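Local structure of hypothetical protein AQ_1354 (Aquifex aeolicus, 1OZ9) at residues 55-58 with 59-63; 116-120 with 121-125; 133-136 with 137-141. The protein probably acts as a zinc-dependent, single-strand-specific endoribonuclease that helps mature the 3' end of 16S rRNA and takes part in 70S ribosome quality control. All coordinates share one frame; numbering follows the deposited sequence.

Contact 1: 55-58 with 59-63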
ATOM      1  N   GLU A  55      12.182  -4.749  10.977  1.00 18.02           N
ATOM      2  CA  GLU A  55      13.284  -3.799  11.064  1.00 18.18           C
ATOM      3  C   GLU A  55      12.763  -2.423  10.672  1.00 17.22           C
ATOM      4  O   GLU A  55      13.095  -1.428  11.305  1.00 17.16           O
ATOM      5  CB  GLU A  55      14.454  -4.163  10.138  1.00 17.94           C
ATOM      6  CG  GLU A  55      15.168  -5.471  10.406  1.00 21.45           C
ATOM      7  CD  GLU A  55      16.148  -5.821   9.295  1.00 24.71           C
ATOM      8  OE1 GLU A  55      16.167  -5.108   8.276  1.00 25.46           O
ATOM      9  OE2 GLU A  55      16.889  -6.815   9.414  1.00 27.41           O
ATOM     10  N   LEU A  56      11.947  -2.375   9.628  1.00 17.10           N
ATOM     11  CA  LEU A  56      11.395  -1.105   9.158  1.00 16.82           C
ATOM     12  C   LEU A  56      10.513  -0.441  10.220  1.00 17.25           C
ATOM     13  O   LEU A  56      10.641   0.766  10.494  1.00 17.08           O
ATOM     14  CB  LEU A  56      10.606  -1.303   7.871  1.00 17.07           C
ATOM     15  CG  LEU A  56      11.445  -1.663   6.645  1.00 18.43           C
ATOM     16  CD1 LEU A  56      10.542  -1.986   5.439  1.00 16.68           C
ATOM     17  CD2 LEU A  56      12.474  -0.551   6.331  1.00 18.80           C
ATOM     18  N   ASN A  57       9.638  -1.239  10.828  1.00 16.74           N
ATOM     19  CA  ASN A  57       8.733  -0.766  11.866  1.00 16.31           C
ATOM     20  C   ASN A  57       9.521  -0.225  13.045  1.00 16.44           C
ATOM     21  O   ASN A  57       9.173   0.800  13.631  1.00 16.47           O
ATOM     22  CB  ASN A  57       7.848  -1.923  12.325  1.00 15.66           C
ATOM     23  CG  ASN A  57       6.459  -1.478  12.795  1.00 16.34           C
ATOM     24  OD1 ASN A  57       6.021  -0.329  12.579  1.00 14.05           O
ATOM     25  ND2 ASN A  57       5.746  -2.412  13.418  1.00 16.40           N
ATOM     26  N   LYS A  58      10.603  -0.918  13.393  1.00 16.61           N
ATOM     27  CA  LYS A  58      11.451  -0.475  14.489  1.00 16.45           C
ATOM     28  C   LYS A  58      12.151   0.829  14.153  1.00 16.71           C
ATOM     29  O   LYS A  58      12.155   1.779  14.938  1.00 16.39           O
ATOM     30  CB  LYS A  58      12.513  -1.530  14.799  1.00 16.66           C
ATOM     31  CG  LYS A  58      13.412  -1.188  15.995  1.00 17.37           C
ATOM     32  CD  LYS A  58      14.340  -2.336  16.388  1.00 18.27           C
ATOM     33  CE  LYS A  58      14.952  -2.059  17.779  1.00 21.29           C
ATOM     34  NZ  LYS A  58      16.033  -3.006  18.181  1.00 20.97           N
ATOM     35  N   THR A  59      12.766   0.868  12.981  1.00 16.62           N
ATOM     36  CA  THR A  59      13.550   2.027  12.583  1.00 17.23           C
ATOM     37  C   THR A  59      12.694   3.278  12.373  1.00 17.79           C
ATOM     38  O   THR A  59      13.021   4.373  12.869  1.00 17.22           O
ATOM     39  CB  THR A  59      14.329   1.684  11.292  1.00 17.25           C
ATOM     40  OG1 THR A  59      15.428   0.820  11.619  1.00 18.43           O
ATOM     41  CG2 THR A  59      14.999   2.923  10.712  1.00 18.09           C
ATOM     42  N   TYR A  60      11.579   3.101  11.680  1.00 17.81           N
ATOM     43  CA  TYR A  60      10.735   4.223  11.287  1.00 20.01           C
ATOM     44  C   TYR A  60       9.510   4.542  12.154  1.00 20.73           C
ATOM     45  O   TYR A  60       8.892   5.599  11.992  1.00 21.67           O
ATOM     46  CB  TYR A  60      10.294   4.026   9.834  1.00 19.44           C
ATOM     47  CG  TYR A  60      11.466   4.113   8.886  1.00 21.94           C
ATOM     48  CD1 TYR A  60      11.922   2.996   8.198  1.00 23.61           C
ATOM     49  CD2 TYR A  60      12.159   5.306   8.726  1.00 26.25           C
ATOM     50  CE1 TYR A  60      13.015   3.076   7.343  1.00 24.95           C
ATOM     51  CE2 TYR A  60      13.260   5.394   7.880  1.00 27.87           C
ATOM     52  CZ  TYR A  60      13.672   4.274   7.186  1.00 26.74           C
ATOM     53  OH  TYR A  60      14.756   4.362   6.343  1.00 28.84           O
ATOM     54  N   ARG A  61       9.123   3.634  13.034  1.00 21.13           N
ATOM     55  CA  ARG A  61       7.933   3.883  13.830  1.00 22.09           C
ATOM     56  C   ARG A  61       8.186   3.566  15.285  1.00 21.63           C
ATOM     57  O   ARG A  61       7.302   3.695  16.113  1.00 21.34           O
ATOM     58  CB  ARG A  61       6.742   3.074  13.304  1.00 22.62           C
ATOM     59  CG  ARG A  61       6.295   3.488  11.895  1.00 27.71           C
ATOM     60  CD  ARG A  61       4.808   3.328  11.631  1.00 35.53           C
ATOM     61  NE  ARG A  61       4.414   3.621  10.248  1.00 41.15           N
ATOM     62  CZ  ARG A  61       3.273   3.175   9.708  1.00 44.85           C
ATOM     63  NH1 ARG A  61       2.445   2.444  10.445  1.00 45.81           N
ATOM     64  NH2 ARG A  61       2.962   3.440   8.436  1.00 45.50           N
ATOM     65  N   LYS A  62       9.405   3.148  15.575  1.00 21.68           N
ATOM     66  CA  LYS A  62       9.783   2.777  16.921  1.00 22.18           C
ATOM     67  C   LYS A  62       8.842   1.718  17.484  1.00 22.45           C
ATOM     68  O   LYS A  62       8.467   1.767  18.649  1.00 22.15           O
ATOM     69  CB  LYS A  62       9.838   4.014  17.823  1.00 22.25           C
ATOM     70  CG  LYS A  62      10.739   5.113  17.266  1.00 22.83           C
ATOM     71  CD  LYS A  62      10.995   6.194  18.300  1.00 27.65           C
ATOM     72  CE  LYS A  62      12.006   7.222  17.798  1.00 28.30           C
ATOM     73  NZ  LYS A  62      12.413   8.113  18.914  1.00 28.74           N
ATOM     74  N   LYS A  63       8.472   0.758  16.645  1.00 22.42           N
ATOM     75  CA  LYS A  63       7.641  -0.365  17.072  1.00 22.74           C
ATOM     76  C   LYS A  63       8.326  -1.657  16.644  1.00 22.14           C
ATOM     77  O   LYS A  63       8.309  -2.037  15.465  1.00 20.92           O
ATOM     78  CB  LYS A  63       6.227  -0.260  16.485  1.00 23.30           C
ATOM     79  CG  LYS A  63       5.359   0.778  17.214  1.00 27.91           C
ATOM     80  CD  LYS A  63       4.076   1.117  16.434  1.00 33.02           C
ATOM     81  CE  LYS A  63       3.116   1.990  17.277  1.00 35.54           C
ATOM     82  NZ  LYS A  63       1.923   2.408  16.465  1.00 37.32           N
TER
HETATM   83  O   HOH W   1       3.450   0.570  13.052  1.00 40.87           O
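At the C-terminal end of helix 50-61 the backbone bonds run from Thr59 N to Glu55 O and from Tyr60 N to Leu56 O, after which the carbonyl of Asn57 takes two N-H groups, from Arg61 and from Lys63, as the chain turns away. The two donors reach Asn57 O from opposite faces of its carbonyl plane, the second at 3.1 Å from Lys63 N and almost straight, 173° at the hydrogen. Lys62, with positive phi, makes the turn; its own bond, Lys62 N to Lys58 O, is weak. Asn57 OD1 lies 3.6 Å from Arg61 CB, with the amide and guanidinium planes 71° apart, and Asn57 ND2 sits 3.8 Å from Lys63 CB while its hydrogen bond goes onward to Lys65 O. A water donates to Asn57 OD1 at 2.8 Å and accepts a weak bond from Arg61 NH1. One residue back along the same turn, Leu56 CD2 meets the edge of the Tyr60 ring, 3.8 Å from CE1, and Thr59 CG2 sits over a face of that ring. With CG anti to its carbonyl carbon (chi1 -66°), Tyr60 swings the ring back beside Leu56 O. The buried Asn57 thus has both ends of its amide engaged, one by backbone and one by water, which probably fixes its rotation and ties the helix end to the following loop.

Contact 2: 116-120 with 121-125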
ATOM      1  N   GLY A 116      -2.162   1.245   1.826  1.00 15.83           N
ATOM      2  CA  GLY A 116      -0.862   1.914   1.818  1.00 15.92           C
ATOM      3  C   GLY A 116      -0.840   3.195   0.981  1.00 16.86           C
ATOM      4  O   GLY A 116      -0.246   4.211   1.370  1.00 15.10           O
ATOM      5  N   ILE A 117      -1.502   3.149  -0.175  1.00 16.98           N
ATOM      6  CA  ILE A 117      -1.520   4.302  -1.068  1.00 17.83           C
ATOM      7  C   ILE A 117      -2.253   5.443  -0.403  1.00 17.23           C
ATOM      8  O   ILE A 117      -1.805   6.592  -0.474  1.00 18.95           O
ATOM      9  CB  ILE A 117      -2.156   3.957  -2.412  1.00 18.07           C
ATOM     10  CG1 ILE A 117      -1.208   3.031  -3.169  1.00 18.06           C
ATOM     11  CG2 ILE A 117      -2.415   5.244  -3.266  1.00 18.68           C
ATOM     12  CD1 ILE A 117      -1.778   2.482  -4.444  1.00 16.98           C
ATOM     13  N   VAL A 118      -3.390   5.154   0.213  1.00 15.70           N
ATOM     14  CA  VAL A 118      -4.150   6.216   0.869  1.00 15.95           C
ATOM     15  C   VAL A 118      -3.329   6.881   1.987  1.00 16.69           C
ATOM     16  O   VAL A 118      -3.357   8.113   2.154  1.00 16.41           O
ATOM     17  CB  VAL A 118      -5.513   5.687   1.418  1.00 16.26           C
ATOM     18  CG1 VAL A 118      -6.277   6.813   2.194  1.00 15.32           C
ATOM     19  CG2 VAL A 118      -6.358   5.116   0.241  1.00 14.81           C
ATOM     20  N   HIS A 119      -2.577   6.080   2.736  1.00 16.55           N
ATOM     21  CA  HIS A 119      -1.690   6.621   3.762  1.00 18.26           C
ATOM     22  C   HIS A 119      -0.668   7.526   3.110  1.00 18.09           C
ATOM     23  O   HIS A 119      -0.294   8.566   3.662  1.00 16.34           O
ATOM     24  CB  HIS A 119      -0.908   5.517   4.469  1.00 19.99           C
ATOM     25  CG  HIS A 119      -1.572   5.005   5.697  1.00 23.06           C
ATOM     26  ND1 HIS A 119      -1.557   5.686   6.891  1.00 25.66           N
ATOM     27  CD2 HIS A 119      -2.279   3.868   5.913  1.00 26.06           C
ATOM     28  CE1 HIS A 119      -2.232   4.995   7.795  1.00 28.45           C
ATOM     29  NE2 HIS A 119      -2.673   3.882   7.228  1.00 27.67           N
ATOM     30  N   LEU A 120      -0.183   7.103   1.949  1.00 18.45           N
ATOM     31  CA  LEU A 120       0.866   7.858   1.255  1.00 19.62           C
ATOM     32  C   LEU A 120       0.392   9.220   0.781  1.00 19.98           C
ATOM     33  O   LEU A 120       1.202  10.136   0.601  1.00 19.85           O
ATOM     34  CB  LEU A 120       1.351   7.101   0.016  1.00 20.68           C
ATOM     35  CG  LEU A 120       2.651   6.332  -0.005  1.00 23.51           C
ATOM     36  CD1 LEU A 120       3.001   6.014  -1.477  1.00 25.94           C
ATOM     37  CD2 LEU A 120       3.766   7.118   0.628  1.00 23.94           C
ATOM     38  N   LEU A 121      -0.912   9.340   0.549  1.00 19.19           N
ATOM     39  CA  LEU A 121      -1.488  10.592   0.123  1.00 19.19           C
ATOM     40  C   LEU A 121      -1.732  11.502   1.321  1.00 19.11           C
ATOM     41  O   LEU A 121      -2.285  12.596   1.178  1.00 18.59           O
ATOM     42  CB  LEU A 121      -2.787  10.372  -0.644  1.00 19.53           C
ATOM     43  CG  LEU A 121      -2.520   9.605  -1.943  1.00 22.31           C
ATOM     44  CD1 LEU A 121      -3.832   9.372  -2.651  1.00 23.39           C
ATOM     45  CD2 LEU A 121      -1.496  10.362  -2.843  1.00 23.25           C
ATOM     46  N   GLY A 122      -1.348  11.051   2.509  1.00 18.08           N
ATOM     47  CA  GLY A 122      -1.433  11.921   3.672  1.00 17.90           C
ATOM     48  C   GLY A 122      -2.671  11.800   4.544  1.00 18.38           C
ATOM     49  O   GLY A 122      -2.989  12.710   5.301  1.00 16.79           O
ATOM     50  N   TYR A 123      -3.370  10.680   4.463  1.00 18.78           N
ATOM     51  CA  TYR A 123      -4.526  10.466   5.340  1.00 20.46           C
ATOM     52  C   TYR A 123      -4.085   9.487   6.413  1.00 21.50           C
ATOM     53  O   TYR A 123      -3.217   8.656   6.170  1.00 21.53           O
ATOM     54  CB  TYR A 123      -5.689   9.854   4.550  1.00 20.45           C
ATOM     55  CG  TYR A 123      -6.231  10.741   3.441  1.00 21.34           C
ATOM     56  CD1 TYR A 123      -5.536  10.898   2.249  1.00 22.88           C
ATOM     57  CD2 TYR A 123      -7.432  11.420   3.591  1.00 23.43           C
ATOM     58  CE1 TYR A 123      -6.019  11.712   1.246  1.00 22.57           C
ATOM     59  CE2 TYR A 123      -7.930  12.244   2.581  1.00 23.21           C
ATOM     60  CZ  TYR A 123      -7.217  12.368   1.415  1.00 23.56           C
ATOM     61  OH  TYR A 123      -7.693  13.165   0.407  1.00 22.48           O
ATOM     62  N   ASP A 124      -4.686   9.549   7.588  1.00 22.71           N
ATOM     63  CA  ASP A 124      -4.301   8.607   8.633  1.00 25.30           C
ATOM     64  C   ASP A 124      -5.594   8.267   9.361  1.00 25.37           C
ATOM     65  O   ASP A 124      -6.357   9.150   9.682  1.00 25.93           O
ATOM     66  CB  ASP A 124      -3.294   9.266   9.599  1.00 25.88           C
ATOM     67  CG  ASP A 124      -2.598   8.256  10.529  1.00 28.41           C
ATOM     68  OD1 ASP A 124      -3.016   7.078  10.609  1.00 30.32           O
ATOM     69  OD2 ASP A 124      -1.622   8.569  11.241  1.00 29.83           O
ATOM     70  N   HIS A 125      -5.878   7.001   9.600  1.00 26.37           N
ATOM     71  CA  HIS A 125      -7.121   6.689  10.299  1.00 27.65           C
ATOM     72  C   HIS A 125      -6.930   6.576  11.799  1.00 28.31           C
ATOM     73  O   HIS A 125      -7.897   6.592  12.553  1.00 27.43           O
ATOM     74  CB  HIS A 125      -7.668   5.376   9.793  1.00 28.37           C
ATOM     75  CG  HIS A 125      -6.719   4.245   9.984  1.00 28.44           C
ATOM     76  ND1 HIS A 125      -5.711   3.960   9.090  1.00 30.23           N
ATOM     77  CD2 HIS A 125      -6.600   3.347  10.988  1.00 29.37           C
ATOM     78  CE1 HIS A 125      -5.017   2.926   9.531  1.00 28.57           C
ATOM     79  NE2 HIS A 125      -5.540   2.531  10.677  1.00 27.58           N
TER
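The last turn of helix 105-120 and the loop after it carry two of the three histidines predicted to bind the catalytic zinc, His119 and His125, and a Schellman motif joins them. Gly122 has positive phi, a conformation in which a side chain would press on the preceding carbonyl oxygen. Gly122 N bonds to His119 O at 2.9 Å, from above the carbonyl plane, while Tyr123 N makes a weak, longer bond to Val118 O. Leu121 N divides itself weakly between Ile117 O and Val118 O. Beyond the glycine the chain doubles back past His119. The CA of His119 directs its hydrogen at Tyr123 O, 3.5 Å away and nearly straight at 170°. His119 and His125 meet rim to rim, NE2 of the first 3.4 Å from CE1 of the second, with ring planes at 69° and neither ring over the other's face. His125 holds CG between its backbone N and carbonyl carbon (chi1 59°), which brings the imidazole back towards the helix. Asp124 OD1 comes to the edge of the His119 ring, 3.6 Å from CE1, but its hydrogen bond is to Glu126 N. Val118 CG1 packs on Tyr123 CB at 3.9 Å. Together with His115, one turn earlier on the helix, the sequence reads HxxxHxxxxxH, the zinc-binding signature of the YbeY family, in a metalloproteinase-like arrangement of a helix and the loop that follows it.

Contact 3: 133-136 with 137-141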
ATOM      1  N   LYS A 133     -12.761   9.011   9.136  1.00 19.11           N
ATOM      2  CA  LYS A 133     -13.883   9.121   8.216  1.00 18.75           C
ATOM      3  C   LYS A 133     -13.386   9.364   6.806  1.00 18.27           C
ATOM      4  O   LYS A 133     -13.728   8.631   5.899  1.00 16.99           O
ATOM      5  CB  LYS A 133     -14.811  10.257   8.610  1.00 19.34           C
ATOM      6  CG  LYS A 133     -15.819  10.636   7.530  1.00 19.61           C
ATOM      7  CD  LYS A 133     -16.973  11.454   8.134  1.00 22.77           C
ATOM      8  CE  LYS A 133     -17.676  12.308   7.079  1.00 22.72           C
ATOM      9  NZ  LYS A 133     -18.596  13.269   7.712  1.00 22.88           N
ATOM     10  N   LYS A 134     -12.565  10.387   6.626  1.00 18.31           N
ATOM     11  CA  LYS A 134     -12.071  10.672   5.281  1.00 18.91           C
ATOM     12  C   LYS A 134     -11.169   9.580   4.752  1.00 18.73           C
ATOM     13  O   LYS A 134     -11.150   9.334   3.548  1.00 18.93           O
ATOM     14  CB  LYS A 134     -11.349  12.018   5.210  1.00 19.69           C
ATOM     15  CG  LYS A 134     -12.194  13.207   5.676  1.00 23.10           C
ATOM     16  CD  LYS A 134     -13.444  13.414   4.817  1.00 28.85           C
ATOM     17  CE  LYS A 134     -13.095  13.743   3.359  1.00 32.76           C
ATOM     18  NZ  LYS A 134     -14.209  14.554   2.750  1.00 37.16           N
ATOM     19  N   PHE A 135     -10.406   8.930   5.630  1.00 17.45           N
ATOM     20  CA  PHE A 135      -9.520   7.863   5.183  1.00 17.07           C
ATOM     21  C   PHE A 135     -10.349   6.719   4.607  1.00 16.99           C
ATOM     22  O   PHE A 135     -10.092   6.221   3.508  1.00 15.68           O
ATOM     23  CB  PHE A 135      -8.677   7.332   6.350  1.00 17.15           C
ATOM     24  CG  PHE A 135      -7.664   6.292   5.939  1.00 18.18           C
ATOM     25  CD1 PHE A 135      -6.300   6.608   5.853  1.00 16.03           C
ATOM     26  CD2 PHE A 135      -8.061   5.006   5.638  1.00 18.50           C
ATOM     27  CE1 PHE A 135      -5.363   5.652   5.485  1.00 18.34           C
ATOM     28  CE2 PHE A 135      -7.116   4.045   5.230  1.00 18.12           C
ATOM     29  CZ  PHE A 135      -5.780   4.368   5.157  1.00 16.96           C
ATOM     30  N   ARG A 136     -11.330   6.287   5.387  1.00 16.72           N
ATOM     31  CA  ARG A 136     -12.168   5.167   4.995  1.00 18.03           C
ATOM     32  C   ARG A 136     -13.016   5.465   3.773  1.00 17.75           C
ATOM     33  O   ARG A 136     -13.101   4.634   2.909  1.00 17.94           O
ATOM     34  CB  ARG A 136     -13.067   4.720   6.155  1.00 18.74           C
ATOM     35  CG  ARG A 136     -12.299   4.052   7.303  1.00 21.59           C
ATOM     36  CD  ARG A 136     -11.345   2.900   6.926  1.00 24.50           C
ATOM     37  NE  ARG A 136     -10.837   2.258   8.145  1.00 27.45           N
ATOM     38  CZ  ARG A 136      -9.766   1.461   8.223  1.00 27.98           C
ATOM     39  NH1 ARG A 136      -9.055   1.173   7.146  1.00 25.35           N
ATOM     40  NH2 ARG A 136      -9.421   0.941   9.410  1.00 28.25           N
ATOM     41  N   GLU A 137     -13.647   6.633   3.699  1.00 18.27           N
ATOM     42  CA  GLU A 137     -14.364   6.973   2.464  1.00 19.52           C
ATOM     43  C   GLU A 137     -13.438   6.842   1.213  1.00 19.38           C
ATOM     44  O   GLU A 137     -13.809   6.213   0.224  1.00 18.49           O
ATOM     45  CB  GLU A 137     -15.024   8.356   2.576  1.00 20.65           C
ATOM     46  CG  GLU A 137     -16.111   8.414   3.659  1.00 24.58           C
ATOM     47  CD  GLU A 137     -16.833   9.749   3.735  1.00 30.30           C
ATOM     48  OE1 GLU A 137     -16.234  10.758   3.271  1.00 33.40           O
ATOM     49  OE2 GLU A 137     -17.993   9.785   4.252  1.00 31.43           O
ATOM     50  N   LEU A 138     -12.203   7.347   1.284  1.00 19.02           N
ATOM     51  CA  LEU A 138     -11.304   7.263   0.122  1.00 19.28           C
ATOM     52  C   LEU A 138     -10.885   5.828  -0.194  1.00 19.28           C
ATOM     53  O   LEU A 138     -10.845   5.388  -1.345  1.00 18.93           O
ATOM     54  CB  LEU A 138     -10.057   8.128   0.333  1.00 19.87           C
ATOM     55  CG  LEU A 138      -9.283   8.379  -0.955  1.00 21.72           C
ATOM     56  CD1 LEU A 138     -10.245   9.055  -1.939  1.00 23.48           C
ATOM     57  CD2 LEU A 138      -8.087   9.277  -0.684  1.00 21.27           C
ATOM     58  N   GLU A 139     -10.580   5.072   0.846  1.00 18.48           N
ATOM     59  CA  GLU A 139     -10.194   3.697   0.675  1.00 18.29           C
ATOM     60  C   GLU A 139     -11.348   2.872   0.063  1.00 18.50           C
ATOM     61  O   GLU A 139     -11.147   2.073  -0.866  1.00 17.43           O
ATOM     62  CB  GLU A 139      -9.810   3.175   2.050  1.00 18.86           C
ATOM     63  CG  GLU A 139      -9.384   1.732   2.095  1.00 18.72           C
ATOM     64  CD  GLU A 139      -8.954   1.327   3.489  1.00 19.67           C
ATOM     65  OE1 GLU A 139      -9.679   1.669   4.449  1.00 17.41           O
ATOM     66  OE2 GLU A 139      -7.902   0.672   3.626  1.00 18.82           O
ATOM     67  N   ASN A 140     -12.550   3.065   0.614  1.00 18.05           N
ATOM     68  CA  ASN A 140     -13.740   2.406   0.087  1.00 18.79           C
ATOM     69  C   ASN A 140     -13.992   2.775  -1.383  1.00 19.10           C
ATOM     70  O   ASN A 140     -14.213   1.902  -2.214  1.00 18.45           O
ATOM     71  CB  ASN A 140     -14.939   2.710   0.974  1.00 17.45           C
ATOM     72  CG  ASN A 140     -14.937   1.856   2.219  1.00 18.64           C
ATOM     73  OD1 ASN A 140     -14.134   0.950   2.331  1.00 21.14           O
ATOM     74  ND2 ASN A 140     -15.830   2.128   3.145  1.00 17.14           N
ATOM     75  N   TYR A 141     -13.900   4.062  -1.706  1.00 19.27           N
ATOM     76  CA  TYR A 141     -14.035   4.483  -3.105  1.00 19.94           C
ATOM     77  C   TYR A 141     -13.046   3.755  -4.025  1.00 19.69           C
ATOM     78  O   TYR A 141     -13.430   3.256  -5.078  1.00 19.66           O
ATOM     79  CB  TYR A 141     -13.853   5.994  -3.232  1.00 20.38           C
ATOM     80  CG  TYR A 141     -13.881   6.535  -4.660  1.00 21.82           C
ATOM     81  CD1 TYR A 141     -15.090   6.795  -5.295  1.00 22.19           C
ATOM     82  CD2 TYR A 141     -12.703   6.779  -5.365  1.00 22.61           C
ATOM     83  CE1 TYR A 141     -15.134   7.291  -6.585  1.00 24.61           C
ATOM     84  CE2 TYR A 141     -12.738   7.293  -6.671  1.00 24.54           C
ATOM     85  CZ  TYR A 141     -13.956   7.540  -7.269  1.00 25.19           C
ATOM     86  OH  TYR A 141     -14.030   8.039  -8.560  1.00 28.57           O
TER
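A salt bridge joins Arg136 NH1 to Glu139 OE1 at 2.8 Å, one turn apart on helix 129-147. The bond is nearly straight (161°) and uses the syn lone pair of OE1, and guanidinium and carboxylate are almost coplanar, 7° apart. A bend at chi2 (-51°) brings the arginine alongside the glutamate, and its CD also comes within 3.2 Å of Glu139 OE1. Glu139 OE1 lies at the edge of the Phe135 ring as well, 3.6 Å from CE2, with ring and carboxylate planes close to perpendicular. Looser electrostatics occupy the exposed side: Glu137 runs alongside Lys133, OE2 3.8 Å from CE, and its OE1 is 4.3 Å from Lys134 NZ, beyond salt-bridge range. The backbone supplies regular helical bonds, including Glu139 N to Phe135 O at 2.9 Å. Glu139 OE2, for its part, is hydrogen-bonded to ND1 of His115, a predicted zinc ligand. An alanine in place of Glu139 would remove both carboxylate bonds and is likely to leave Arg136 without its mate and the His115 ring freer to turn. The buried carboxylate thus has each oxygen engaged, one by a charge and one by an imidazole, consistent with a second-shell residue orienting a zinc ligand.

Contacts 2 and 3 adjoin, their centres about 10 Å apart: Phe135 of contact 3 packs against Val118, His119 and Tyr123 of contact 2, joining helices 105-120 and 129-147. Contact 1 is a surface contact on helix 50-61, with its centre about 18 Å from that of contact 2, although its Arg61 side chain comes within about 5 Å of that of His119. Contacts 1 and 2 both follow the chain out of a helix through a residue with positive phi, whereas contact 3 lies wholly within one. Their chemistry differs accordingly: amide and water at the surface, imidazoles at the predicted zinc site, and a partly buried ion pair behind it.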